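COG0546: Predicted phosphatases (Streptococcus pneumoniae, PDB 2AH5) probably hydrolyses phosphate esters as a member of the haloacid dehalogenase-like hydrolase family, although its substrate is unknown. Local coordinates at residues A157-D162 with I175-I180; D109-Q114 with I129-S133; I90-E94 with E121-F126; L51-F55 with A67-R72. All blocks are in the same frame, centred on the assembly; numbering follows the deposited sequence.

From the N terminus, contact 4 comes first and closes a short loop, pairing helix 51-56 with helix 64-79 in the helical region that follows the first core strand, 6-9. The chain then enters helix 89-97, where contact 3 opens, and contact 2 opens in helix 110-119 before contact 3 closes at 121-126. Contact 2 closes at 129-133, so the two cross along the chain, and they touch where His123 packs on Gln114 and Ile129. Contact 1 follows in series, joining neighbouring strands 157-161 and 176-180 of the same parallel sheet whose edge strand 128-132 belongs to contact 2. Contacts 3 and 4 lie on opposite sides of the chain's centre.

Contact 1 (A157-D162 with I175-I180); sequences AIIIGD and IQKLAI
Ile175 leads into the pairing by laying both its branches on 157-162. Its CG2 rests on Ala157 CB at 3.8 Å. Its CG1 stands between the backbone N and the carbonyl carbon (chi1 65°), which sends CD1 across to Ile159 CB at 3.7 Å. At Gln176 the backbone ladder begins: Gln176 N donates to Ala157 O (3.1 Å), and Gln176 O accepts from Ile159 N (3.0 Å), which comes from above the carbonyl plane. The Gln176 CB packs against Ile158 CG1. Lys177 points to the other face of the sheet, shared with Ile159; its NZ binds the carbonyls of Tyr193 and Gln194, as Gln176 OE1 binds Tyr208 OH. The two strands run parallel and are linked by helix 164-173, a beta-alpha-beta crossover of the Rossmann-like HAD core, in which 157-161 lies between strands 6-9 and 176-180. Leu178 is held twice, by Leu178 N to Ile159 O at 2.8 Å and Gly161 N to Leu178 O at 3.1 Å, both nearly in line with the accepting C=O (169° and 168°). Ala179 adds a CA-H...O contact to Gly161 O, the carbonyl that also accepts from Ile180 N at 2.9 Å. Ile180 CD1 finally reaches Asp162 CB at 3.5 Å. The Asp162 carboxylate is bonded to Phe184 N and Thr14 OG1, and belongs to a GDxxxD sequence matching HAD motif IV, whose acids hold magnesium in relatives.

Contact 2 (D109-Q114 with I129-S133); sequences DTSTAQ and IYGSS
Thr110, in the first turn of helix 110-119, meets Gly131 on the edge strand 128-132, the next strand of a beta-alpha-beta unit in the Rossmann-like HAD core. Its CB lies 3.9 Å from Gly131 N. From there the two branches part. OG1, placed beside its own backbone N (chi1 -62°), accepts a bent hydrogen bond from Gly131 N at 3.0 Å, with 139° at the hydrogen. CG2 turns the other way along the strand and comes to 3.9 Å from Ile129 O. Gly131 brings no side chain to this junction, so the backbones approach closely, the CA atoms of Thr110 and Gly131 being 3.9 Å apart.

One turn further along the helix, Ala113 CB and Gln114 CG meet Ile129 CG2, at 3.9 Å and 3.8 Å. The Gln114 chain bends at chi2, bringing its amide beside Ile129 CB. Near the helix start the contact is polar. Ser132 OG, hydrogen-bonded to Thr107 O, also lies 2.6 Å from a water, and that water donates to Asp109 OD1 at 2.7 Å.

Contact 3 (I90-E94 with E121-F126); sequences IDLLE and EIHHFF
In the alpha/beta core of the HAD fold, helix 89-97 packs on the loop 121-126 that links helix 110-119 to strand 128-132, with Leu93 and Phe125 at the centre of the contact. The CG of Phe125 is anti to the carbonyl carbon (chi1 -70°), which turns the ring toward Leu93. Leu93 CB sits over the middle of one face of that ring, 3.9 Å from the centroid and only 12° off the ring normal, a CH-pi contact. On the opposite face lies His124 NE2, displaced toward the rim, so the phenyl group is held between a helix residue and its own neighbour. Leu93 then divides its methyls: CD1 packs on Phe125 CD2 and, at 3.9 Å, on Ile122 CG2, while CD2 meets Phe126 CZ, also at 3.9 Å.

Ile90, nearly one turn earlier, extends CD1 to Ile122 CG2 at 3.7 Å and reaches Phe125 CE2 with the same methyl. Glu94 takes part through its aliphatic portion, with CG 3.7 Å from Phe125 CE1. Its carboxylate plane stands almost perpendicular to the ring, 86° away. Glu121, with positive phi, ends helix 110-119 as the C-prime residue of a Schellman motif, and a short 3-10 turn at 123-125 follows. Leu15 touches Leu93, Ile122 and Phe126, Leu102 of strand 102-106 touches Leu93 and Phe126, and Leu85 of strand 84-85 lies against Ile90 and Ile122.

Contact 4 (L51-F55 with A67-R72); sequences LESSF and AVQIYR
Leu51, Phe55 and Val68 have the most surface buried where helix 51-56 packs on helix 64-79. Leu51 lays both methyls over one face of the Tyr71 ring. With CG roughly opposite the backbone N (chi1 -152°), CD1 sits over the centre of the ring, 3.6 Å from its centroid and 7° off the normal. CD2 lies over the same face, displaced toward the rim, 3.5 Å from Tyr71 CD2, and it also covers one face of the Arg72 guanidinium, 4.0 Å from NH2. The same methyl touches Val68 CG1 at 3.9 Å.

Phe55, one turn on, receives Ala67 CB over the centre of its ring, 3.6 Å from the centroid. Tyr71 CB approaches the same ring in plane at its edge, 4.0 Å from CZ, so the ring is met by a methyl on one face and a methylene at its edge. The second methyl of Val68, CG2, meets Glu52 CG at 3.8 Å and Phe55 CD1 at 4.0 Å.

The segment axes are 116° apart in direction, so the helices meet at these few residues rather than along their length. Phe26 of helix 19-33 stacks edge-to-face with both Phe55 and Tyr71, closing the cluster from a third helix. Such a helical bundle, following the first core strand, is consistent with the alpha-helical cap found in many HAD-family phosphatases.

Contact 1 (A157-D162 with I175-I180)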
loop_
_atom_site.group_PDB
_atom_site.type_symbol
_atom_site.label_atom_id
_atom_site.label_comp_id
_atom_site.label_asym_id
_atom_site.label_seq_id
_atom_site.Cartn_x
_atom_site.Cartn_y
_atom_site.Cartn_z
ATOM N N ALA A 157 -9.803 12.507 -8.367
ATOM C CA ALA A 157 -8.687 11.681 -7.906
ATOM C C ALA A 157 -8.671 10.277 -8.549
ATOM O O ALA A 157 -9.689 9.797 -9.070
ATOM C CB ALA A 157 -8.691 11.574 -6.376
ATOM N N ILE A 158 -7.506 9.639 -8.494
ATOM C CA ILE A 158 -7.345 8.248 -8.911
ATOM C C ILE A 158 -6.366 7.641 -7.920
ATOM O O ILE A 158 -5.459 8.328 -7.446
ATOM C CB ILE A 158 -6.846 8.137 -10.399
ATOM C CG1 ILE A 158 -6.736 6.669 -10.874
ATOM C CG2 ILE A 158 -5.535 8.884 -10.642
ATOM C CD1 ILE A 158 -6.742 6.569 -12.425
ATOM N N ILE A 159 -6.569 6.378 -7.562
ATOM C CA ILE A 159 -5.573 5.659 -6.743
ATOM C C ILE A 159 -4.844 4.634 -7.618
ATOM O O ILE A 159 -5.468 3.911 -8.438
ATOM C CB ILE A 159 -6.199 5.016 -5.481
ATOM C CG1 ILE A 159 -5.112 4.418 -4.576
ATOM C CG2 ILE A 159 -7.300 3.974 -5.876
ATOM C CD1 ILE A 159 -5.628 4.045 -3.180
ATOM N N ILE A 160 -3.520 4.620 -7.475
ATOM C CA ILE A 160 -2.658 3.661 -8.125
ATOM C C ILE A 160 -2.329 2.644 -7.044
ATOM O O ILE A 160 -1.709 2.996 -6.030
ATOM C CB ILE A 160 -1.370 4.379 -8.649
ATOM C CG1 ILE A 160 -1.791 5.477 -9.660
ATOM C CG2 ILE A 160 -0.315 3.345 -9.172
ATOM C CD1 ILE A 160 -0.665 6.189 -10.446
ATOM N N GLY A 161 -2.777 1.405 -7.234
ATOM C CA GLY A 161 -2.644 0.398 -6.184
ATOM C C GLY A 161 -2.569 -1.036 -6.670
ATOM O O GLY A 161 -2.940 -1.324 -7.818
ATOM N N ASP A 162 -2.085 -1.921 -5.788
ATOM C CA ASP A 162 -1.817 -3.310 -6.125
ATOM C C ASP A 162 -2.750 -4.347 -5.492
ATOM O O ASP A 162 -2.578 -5.526 -5.763
ATOM C CB ASP A 162 -0.355 -3.693 -5.809
ATOM C CG ASP A 162 -0.057 -3.700 -4.311
ATOM O OD1 ASP A 162 -0.392 -2.711 -3.631
ATOM O OD2 ASP A 162 0.483 -4.718 -3.815
ATOM N N ILE A 175 -13.567 7.406 -6.302
ATOM C CA ILE A 175 -12.410 7.865 -7.102
ATOM C C ILE A 175 -12.096 6.803 -8.155
ATOM O O ILE A 175 -12.562 5.659 -8.057
ATOM C CB ILE A 175 -11.146 8.156 -6.237
ATOM C CG1 ILE A 175 -10.621 6.868 -5.594
ATOM C CG2 ILE A 175 -11.444 9.221 -5.134
ATOM C CD1 ILE A 175 -9.240 7.006 -4.955
ATOM N N GLN A 176 -11.308 7.160 -9.160
ATOM C CA GLN A 176 -10.937 6.170 -10.161
ATOM C C GLN A 176 -9.874 5.215 -9.570
ATOM O O GLN A 176 -9.263 5.511 -8.541
ATOM C CB GLN A 176 -10.406 6.846 -11.405
ATOM C CG GLN A 176 -11.492 7.482 -12.308
ATOM C CD GLN A 176 -10.898 8.018 -13.573
ATOM O OE1 GLN A 176 -10.080 7.350 -14.212
ATOM N NE2 GLN A 176 -11.274 9.241 -13.939
ATOM N N LYS A 177 -9.685 4.071 -10.223
ATOM C CA LYS A 177 -8.762 3.024 -9.745
ATOM C C LYS A 177 -7.897 2.558 -10.896
ATOM O O LYS A 177 -8.403 2.218 -11.983
ATOM C CB LYS A 177 -9.505 1.844 -9.075
ATOM C CG LYS A 177 -10.964 1.653 -9.532
ATOM C CD LYS A 177 -11.571 0.350 -9.007
ATOM C CE LYS A 177 -13.093 0.379 -8.987
ATOM N NZ LYS A 177 -13.709 0.395 -10.366
ATOM N N LEU A 178 -6.589 2.583 -10.647
ATOM C CA LEU A 178 -5.597 2.123 -11.597
ATOM C C LEU A 178 -4.852 0.940 -10.971
ATOM O O LEU A 178 -4.100 1.110 -9.982
ATOM C CB LEU A 178 -4.624 3.252 -11.934
ATOM C CG LEU A 178 -3.725 3.054 -13.176
ATOM C CD1 LEU A 178 -3.238 4.401 -13.666
ATOM C CD2 LEU A 178 -2.564 2.095 -12.955
ATOM N N ALA A 179 -5.083 -0.253 -11.520
ATOM C CA ALA A 179 -4.493 -1.478 -10.965
ATOM C C ALA A 179 -3.065 -1.663 -11.464
ATOM O O ALA A 179 -2.795 -1.490 -12.648
ATOM C CB ALA A 179 -5.334 -2.732 -11.342
ATOM N N ILE A 180 -2.169 -2.060 -10.566
ATOM C CA ILE A 180 -0.801 -2.390 -10.974
ATOM C C ILE A 180 -0.486 -3.823 -10.585
ATOM O O ILE A 180 -0.970 -4.316 -9.556
ATOM C CB ILE A 180 0.251 -1.377 -10.442
ATOM C CG1 ILE A 180 0.487 -1.517 -8.913
ATOM C CG2 ILE A 180 -0.118 0.060 -10.942
ATOM C CD1 ILE A 180 1.591 -2.555 -8.538
HETATM O O HOH W 1 -11.606 10.332 -10.809
#

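Contact 2 (D109-Q114 with I129-S133)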
loop_
_atom_site.group_PDB
_atom_site.type_symbol
_atom_site.label_atom_id
_atom_site.label_comp_id
_atom_site.label_asym_id
_atom_site.label_seq_id
_atom_site.Cartn_x
_atom_site.Cartn_y
_atom_site.Cartn_z
ATOM N N ASP A 109 0.481 2.736 9.294
ATOM C CA ASP A 109 0.351 3.918 10.166
ATOM C C ASP A 109 1.019 5.121 9.497
ATOM O O ASP A 109 2.082 4.979 8.872
ATOM C CB ASP A 109 1.055 3.703 11.505
ATOM C CG ASP A 109 0.351 2.713 12.395
ATOM O OD1 ASP A 109 -0.660 2.117 11.970
ATOM O OD2 ASP A 109 0.820 2.535 13.543
ATOM N N THR A 110 0.427 6.301 9.652
ATOM C CA THR A 110 0.979 7.509 9.050
ATOM C C THR A 110 2.484 7.670 9.319
ATOM O O THR A 110 3.266 7.902 8.408
ATOM C CB THR A 110 0.235 8.750 9.528
ATOM O OG1 THR A 110 -1.145 8.662 9.123
ATOM C CG2 THR A 110 0.870 10.003 8.938
ATOM N N SER A 111 2.890 7.545 10.571
ATOM C CA SER A 111 4.289 7.802 10.917
ATOM C C SER A 111 5.252 6.796 10.283
ATOM O O SER A 111 6.327 7.194 9.812
ATOM C CB SER A 111 4.475 7.846 12.434
ATOM O OG SER A 111 4.107 6.609 12.997
ATOM N N THR A 112 4.844 5.526 10.236
ATOM C CA THR A 112 5.612 4.478 9.545
ATOM C C THR A 112 5.742 4.787 8.034
ATOM O O THR A 112 6.837 4.690 7.461
ATOM C CB THR A 112 5.005 3.054 9.770
ATOM O OG1 THR A 112 4.827 2.804 11.179
ATOM C CG2 THR A 112 5.924 1.982 9.236
ATOM N N ALA A 113 4.638 5.191 7.404
ATOM C CA ALA A 113 4.639 5.560 5.984
ATOM C C ALA A 113 5.550 6.757 5.712
ATOM O O ALA A 113 6.330 6.770 4.733
ATOM C CB ALA A 113 3.205 5.839 5.505
ATOM N N GLN A 114 5.474 7.758 6.588
ATOM C CA GLN A 114 6.343 8.902 6.469
ATOM C C GLN A 114 7.800 8.507 6.606
ATOM O O GLN A 114 8.597 8.925 5.782
ATOM C CB GLN A 114 5.947 10.020 7.440
ATOM C CG GLN A 114 4.563 10.550 7.084
ATOM C CD GLN A 114 4.439 12.052 7.040
ATOM O OE1 GLN A 114 3.321 12.589 7.076
ATOM N NE2 GLN A 114 5.565 12.744 6.940
ATOM N N ILE A 129 1.055 12.700 2.910
ATOM C CA ILE A 129 1.170 11.288 3.157
ATOM C C ILE A 129 0.180 10.962 4.274
ATOM O O ILE A 129 0.284 11.495 5.396
ATOM C CB ILE A 129 2.609 10.880 3.564
ATOM C CG1 ILE A 129 3.613 11.212 2.448
ATOM C CG2 ILE A 129 2.648 9.360 3.992
ATOM C CD1 ILE A 129 5.037 10.782 2.750
ATOM N N TYR A 130 -0.768 10.091 3.942
ATOM C CA TYR A 130 -1.903 9.731 4.808
ATOM C C TYR A 130 -1.884 8.226 5.054
ATOM O O TYR A 130 -1.894 7.444 4.101
ATOM C CB TYR A 130 -3.213 10.179 4.149
ATOM C CG TYR A 130 -3.214 11.689 3.956
ATOM C CD1 TYR A 130 -3.516 12.519 5.026
ATOM C CD2 TYR A 130 -2.847 12.274 2.741
ATOM C CE1 TYR A 130 -3.491 13.893 4.904
ATOM C CE2 TYR A 130 -2.816 13.692 2.596
ATOM C CZ TYR A 130 -3.139 14.478 3.704
ATOM O OH TYR A 130 -3.156 15.868 3.680
ATOM N N GLY A 131 -1.832 7.833 6.322
ATOM C CA GLY A 131 -1.883 6.396 6.690
ATOM C C GLY A 131 -3.008 6.161 7.698
ATOM O O GLY A 131 -3.855 7.034 7.898
ATOM N N SER A 132 -3.020 4.983 8.313
ATOM C CA SER A 132 -4.099 4.617 9.214
ATOM C C SER A 132 -3.944 5.368 10.538
ATOM O O SER A 132 -2.826 5.689 10.951
ATOM C CB SER A 132 -4.113 3.118 9.467
ATOM O OG SER A 132 -2.909 2.725 10.073
ATOM N N SER A 133 -5.084 5.573 11.196
ATOM C CA SER A 133 -5.213 6.443 12.385
ATOM C C SER A 133 -6.607 6.195 12.950
ATOM O O SER A 133 -7.376 5.409 12.371
ATOM C CB SER A 133 -5.091 7.914 11.982
ATOM O OG SER A 133 -6.255 8.386 11.294
HETATM O O HOH W 2 -1.680 0.488 10.132
#

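Contact 3 (I90-E94 with E121-F126)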
loop_
_atom_site.group_PDB
_atom_site.type_symbol
_atom_site.label_atom_id
_atom_site.label_comp_id
_atom_site.label_asym_id
_atom_site.label_seq_id
_atom_site.Cartn_x
_atom_site.Cartn_y
_atom_site.Cartn_z
ATOM N N ILE A 90 11.176 5.862 -9.283
ATOM C CA ILE A 90 11.679 7.249 -9.292
ATOM C C ILE A 90 11.302 7.944 -10.608
ATOM O O ILE A 90 10.798 9.073 -10.586
ATOM C CB ILE A 90 13.213 7.360 -9.024
ATOM C CG1 ILE A 90 13.575 6.888 -7.604
ATOM C CG2 ILE A 90 13.695 8.805 -9.197
ATOM C CD1 ILE A 90 13.172 7.865 -6.502
ATOM N N ASP A 91 11.544 7.267 -11.739
ATOM C CA ASP A 91 11.144 7.802 -13.065
ATOM C C ASP A 91 9.654 8.166 -13.109
ATOM O O ASP A 91 9.286 9.265 -13.549
ATOM C CB ASP A 91 11.492 6.836 -14.192
ATOM C CG ASP A 91 11.578 7.528 -15.562
ATOM O OD1 ASP A 91 11.775 8.788 -15.610
ATOM O OD2 ASP A 91 11.458 6.792 -16.569
ATOM N N LEU A 92 8.810 7.250 -12.654
ATOM C CA LEU A 92 7.355 7.458 -12.677
ATOM C C LEU A 92 6.979 8.661 -11.834
ATOM O O LEU A 92 6.181 9.517 -12.253
ATOM C CB LEU A 92 6.643 6.216 -12.113
ATOM C CG LEU A 92 5.135 6.372 -11.947
ATOM C CD1 LEU A 92 4.455 6.611 -13.302
ATOM C CD2 LEU A 92 4.612 5.112 -11.263
ATOM N N LEU A 93 7.525 8.716 -10.621
ATOM C CA LEU A 93 7.232 9.857 -9.742
ATOM C C LEU A 93 7.709 11.218 -10.280
ATOM O O LEU A 93 6.956 12.188 -10.237
ATOM C CB LEU A 93 7.813 9.618 -8.355
ATOM C CG LEU A 93 7.201 8.435 -7.612
ATOM C CD1 LEU A 93 7.963 8.223 -6.279
ATOM C CD2 LEU A 93 5.686 8.672 -7.399
ATOM N N GLU A 94 8.947 11.288 -10.757
ATOM C CA GLU A 94 9.481 12.530 -11.351
ATOM C C GLU A 94 8.548 13.000 -12.461
ATOM O O GLU A 94 8.175 14.175 -12.531
ATOM C CB GLU A 94 10.894 12.306 -11.936
ATOM C CG GLU A 94 11.999 12.026 -10.964
ATOM C CD GLU A 94 13.319 11.665 -11.671
ATOM O OE1 GLU A 94 13.339 10.715 -12.515
ATOM O OE2 GLU A 94 14.354 12.309 -11.354
ATOM N N GLU A 121 13.874 7.847 -0.018
ATOM C CA GLU A 121 14.146 9.106 -0.750
ATOM C C GLU A 121 13.021 9.546 -1.691
ATOM O O GLU A 121 13.280 10.224 -2.688
ATOM C CB GLU A 121 15.499 8.983 -1.490
ATOM C CG GLU A 121 16.576 8.513 -0.522
ATOM C CD GLU A 121 18.002 8.680 -1.015
ATOM O OE1 GLU A 121 18.225 8.840 -2.233
ATOM O OE2 GLU A 121 18.892 8.623 -0.145
ATOM N N ILE A 122 11.779 9.191 -1.347
ATOM C CA ILE A 122 10.617 9.528 -2.194
ATOM C C ILE A 122 9.628 10.485 -1.507
ATOM O O ILE A 122 8.697 10.974 -2.148
ATOM C CB ILE A 122 9.887 8.274 -2.757
ATOM C CG1 ILE A 122 9.282 7.389 -1.645
ATOM C CG2 ILE A 122 10.842 7.478 -3.713
ATOM C CD1 ILE A 122 8.206 6.405 -2.169
ATOM N N HIS A 123 9.873 10.789 -0.237
ATOM C CA HIS A 123 8.979 11.650 0.556
ATOM C C HIS A 123 8.754 12.970 -0.194
ATOM O O HIS A 123 7.641 13.519 -0.246
ATOM C CB HIS A 123 9.593 11.896 1.965
ATOM C CG HIS A 123 8.706 12.671 2.898
ATOM N ND1 HIS A 123 8.404 14.003 2.710
ATOM C CD2 HIS A 123 8.072 12.303 4.041
ATOM C CE1 HIS A 123 7.610 14.418 3.684
ATOM N NE2 HIS A 123 7.387 13.403 4.499
ATOM N N HIS A 124 9.817 13.470 -0.812
ATOM C CA HIS A 124 9.752 14.792 -1.406
ATOM C C HIS A 124 8.847 14.940 -2.656
ATOM O O HIS A 124 8.529 16.076 -3.082
ATOM C CB HIS A 124 11.162 15.303 -1.674
ATOM C CG HIS A 124 11.846 14.632 -2.825
ATOM N ND1 HIS A 124 12.500 13.429 -2.690
ATOM C CD2 HIS A 124 12.002 15.001 -4.119
ATOM C CE1 HIS A 124 13.018 13.078 -3.852
ATOM N NE2 HIS A 124 12.719 14.004 -4.741
ATOM N N PHE A 125 8.429 13.824 -3.242
ATOM C CA PHE A 125 7.551 13.856 -4.410
ATOM C C PHE A 125 6.083 14.078 -4.041
ATOM O O PHE A 125 5.253 14.254 -4.928
ATOM C CB PHE A 125 7.627 12.543 -5.177
ATOM C CG PHE A 125 8.926 12.334 -5.889
ATOM C CD1 PHE A 125 9.261 13.106 -7.002
ATOM C CD2 PHE A 125 9.815 11.383 -5.440
ATOM C CE1 PHE A 125 10.462 12.903 -7.671
ATOM C CE2 PHE A 125 11.015 11.180 -6.088
ATOM C CZ PHE A 125 11.340 11.920 -7.205
ATOM N N PHE A 126 5.769 13.988 -2.749
ATOM C CA PHE A 126 4.374 14.030 -2.299
ATOM C C PHE A 126 3.934 15.319 -1.613
ATOM O O PHE A 126 4.684 15.905 -0.831
ATOM C CB PHE A 126 4.074 12.783 -1.425
ATOM C CG PHE A 126 4.341 11.499 -2.149
ATOM C CD1 PHE A 126 3.393 10.995 -3.026
ATOM C CD2 PHE A 126 5.570 10.851 -2.025
ATOM C CE1 PHE A 126 3.643 9.844 -3.773
ATOM C CE2 PHE A 126 5.825 9.685 -2.729
ATOM C CZ PHE A 126 4.852 9.182 -3.625
#

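Contact 4 (L51-F55 with A67-R72)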
loop_
_atom_site.group_PDB
_atom_site.type_symbol
_atom_site.label_atom_id
_atom_site.label_comp_id
_atom_site.label_asym_id
_atom_site.label_seq_id
_atom_site.Cartn_x
_atom_site.Cartn_y
_atom_site.Cartn_z
ATOM N N LEU A 51 -3.033 -7.199 9.479
ATOM C CA LEU A 51 -2.159 -8.114 10.208
ATOM C C LEU A 51 -2.934 -9.156 11.041
ATOM O O LEU A 51 -2.644 -10.371 10.989
ATOM C CB LEU A 51 -1.230 -7.286 11.103
ATOM C CG LEU A 51 0.134 -7.848 11.463
ATOM C CD1 LEU A 51 0.960 -8.263 10.220
ATOM C CD2 LEU A 51 0.890 -6.816 12.308
ATOM N N GLU A 52 -3.922 -8.668 11.795
ATOM C CA GLU A 52 -4.742 -9.526 12.649
ATOM C C GLU A 52 -5.452 -10.602 11.830
ATOM O O GLU A 52 -5.506 -11.762 12.246
ATOM C CB GLU A 52 -5.734 -8.704 13.479
ATOM C CG GLU A 52 -5.051 -7.788 14.511
ATOM C CD GLU A 52 -4.803 -6.354 14.026
ATOM O OE1 GLU A 52 -4.660 -6.100 12.791
ATOM O OE2 GLU A 52 -4.759 -5.463 14.914
ATOM N N SER A 53 -5.929 -10.228 10.644
ATOM C CA SER A 53 -6.591 -11.178 9.753
ATOM C C SER A 53 -5.659 -12.288 9.260
ATOM O O SER A 53 -6.034 -13.467 9.243
ATOM C CB SER A 53 -7.212 -10.449 8.568
ATOM O OG SER A 53 -8.071 -11.335 7.864
ATOM N N SER A 54 -4.448 -11.909 8.852
ATOM C CA SER A 54 -3.439 -12.881 8.449
ATOM C C SER A 54 -3.079 -13.852 9.554
ATOM O O SER A 54 -3.093 -15.060 9.329
ATOM C CB SER A 54 -2.188 -12.184 7.922
ATOM O OG SER A 54 -2.497 -11.516 6.706
ATOM N N PHE A 55 -2.741 -13.334 10.735
ATOM C CA PHE A 55 -2.402 -14.199 11.869
ATOM C C PHE A 55 -3.568 -15.108 12.274
ATOM O O PHE A 55 -3.358 -16.231 12.725
ATOM C CB PHE A 55 -1.934 -13.383 13.077
ATOM C CG PHE A 55 -0.489 -12.921 12.989
ATOM C CD1 PHE A 55 -0.171 -11.582 13.179
ATOM C CD2 PHE A 55 0.547 -13.831 12.759
ATOM C CE1 PHE A 55 1.150 -11.141 13.133
ATOM C CE2 PHE A 55 1.878 -13.398 12.700
ATOM C CZ PHE A 55 2.180 -12.046 12.880
ATOM N N ALA A 67 1.082 -12.064 18.800
ATOM C CA ALA A 67 1.684 -12.129 17.453
ATOM C C ALA A 67 1.843 -10.739 16.830
ATOM O O ALA A 67 2.910 -10.412 16.331
ATOM C CB ALA A 67 0.885 -13.040 16.536
ATOM N N VAL A 68 0.782 -9.921 16.858
ATOM C CA VAL A 68 0.851 -8.556 16.323
ATOM C C VAL A 68 1.916 -7.717 17.025
ATOM O O VAL A 68 2.690 -7.012 16.379
ATOM C CB VAL A 68 -0.540 -7.860 16.368
ATOM C CG1 VAL A 68 -0.438 -6.371 15.980
ATOM C CG2 VAL A 68 -1.482 -8.590 15.433
ATOM N N GLN A 69 1.963 -7.803 18.349
ATOM C CA GLN A 69 3.001 -7.114 19.103
ATOM C C GLN A 69 4.406 -7.512 18.682
ATOM O O GLN A 69 5.244 -6.639 18.441
ATOM C CB GLN A 69 2.812 -7.309 20.608
ATOM C CG GLN A 69 3.879 -6.603 21.453
ATOM C CD GLN A 69 3.688 -6.857 22.948
ATOM O OE1 GLN A 69 2.585 -6.735 23.450
ATOM N NE2 GLN A 69 4.763 -7.199 23.653
ATOM N N ILE A 70 4.662 -8.813 18.579
ATOM C CA ILE A 70 5.991 -9.317 18.239
ATOM C C ILE A 70 6.354 -8.871 16.801
ATOM O O ILE A 70 7.441 -8.359 16.547
ATOM C CB ILE A 70 6.081 -10.863 18.420
ATOM C CG1 ILE A 70 5.995 -11.254 19.908
ATOM C CG2 ILE A 70 7.380 -11.424 17.814
ATOM C CD1 ILE A 70 5.621 -12.735 20.134
ATOM N N TYR A 71 5.423 -9.061 15.869
ATOM C CA TYR A 71 5.621 -8.618 14.488
ATOM C C TYR A 71 6.088 -7.162 14.412
ATOM O O TYR A 71 7.054 -6.830 13.723
ATOM C CB TYR A 71 4.313 -8.800 13.708
ATOM C CG TYR A 71 4.408 -8.331 12.259
ATOM C CD1 TYR A 71 4.564 -9.234 11.223
ATOM C CD2 TYR A 71 4.330 -6.974 11.952
ATOM C CE1 TYR A 71 4.637 -8.796 9.893
ATOM C CE2 TYR A 71 4.412 -6.526 10.648
ATOM C CZ TYR A 71 4.565 -7.432 9.625
ATOM O OH TYR A 71 4.648 -6.953 8.320
ATOM N N ARG A 72 5.383 -6.299 15.108
ATOM C CA ARG A 72 5.717 -4.877 15.073
ATOM C C ARG A 72 7.085 -4.597 15.694
ATOM O O ARG A 72 7.791 -3.684 15.235
ATOM C CB ARG A 72 4.618 -4.046 15.710
ATOM C CG ARG A 72 3.286 -4.187 15.018
ATOM C CD ARG A 72 2.481 -2.933 15.146
ATOM N NE ARG A 72 1.257 -2.970 14.336
ATOM C CZ ARG A 72 1.218 -2.919 13.000
ATOM N NH1 ARG A 72 2.337 -2.864 12.289
ATOM N NH2 ARG A 72 0.045 -2.956 12.366
#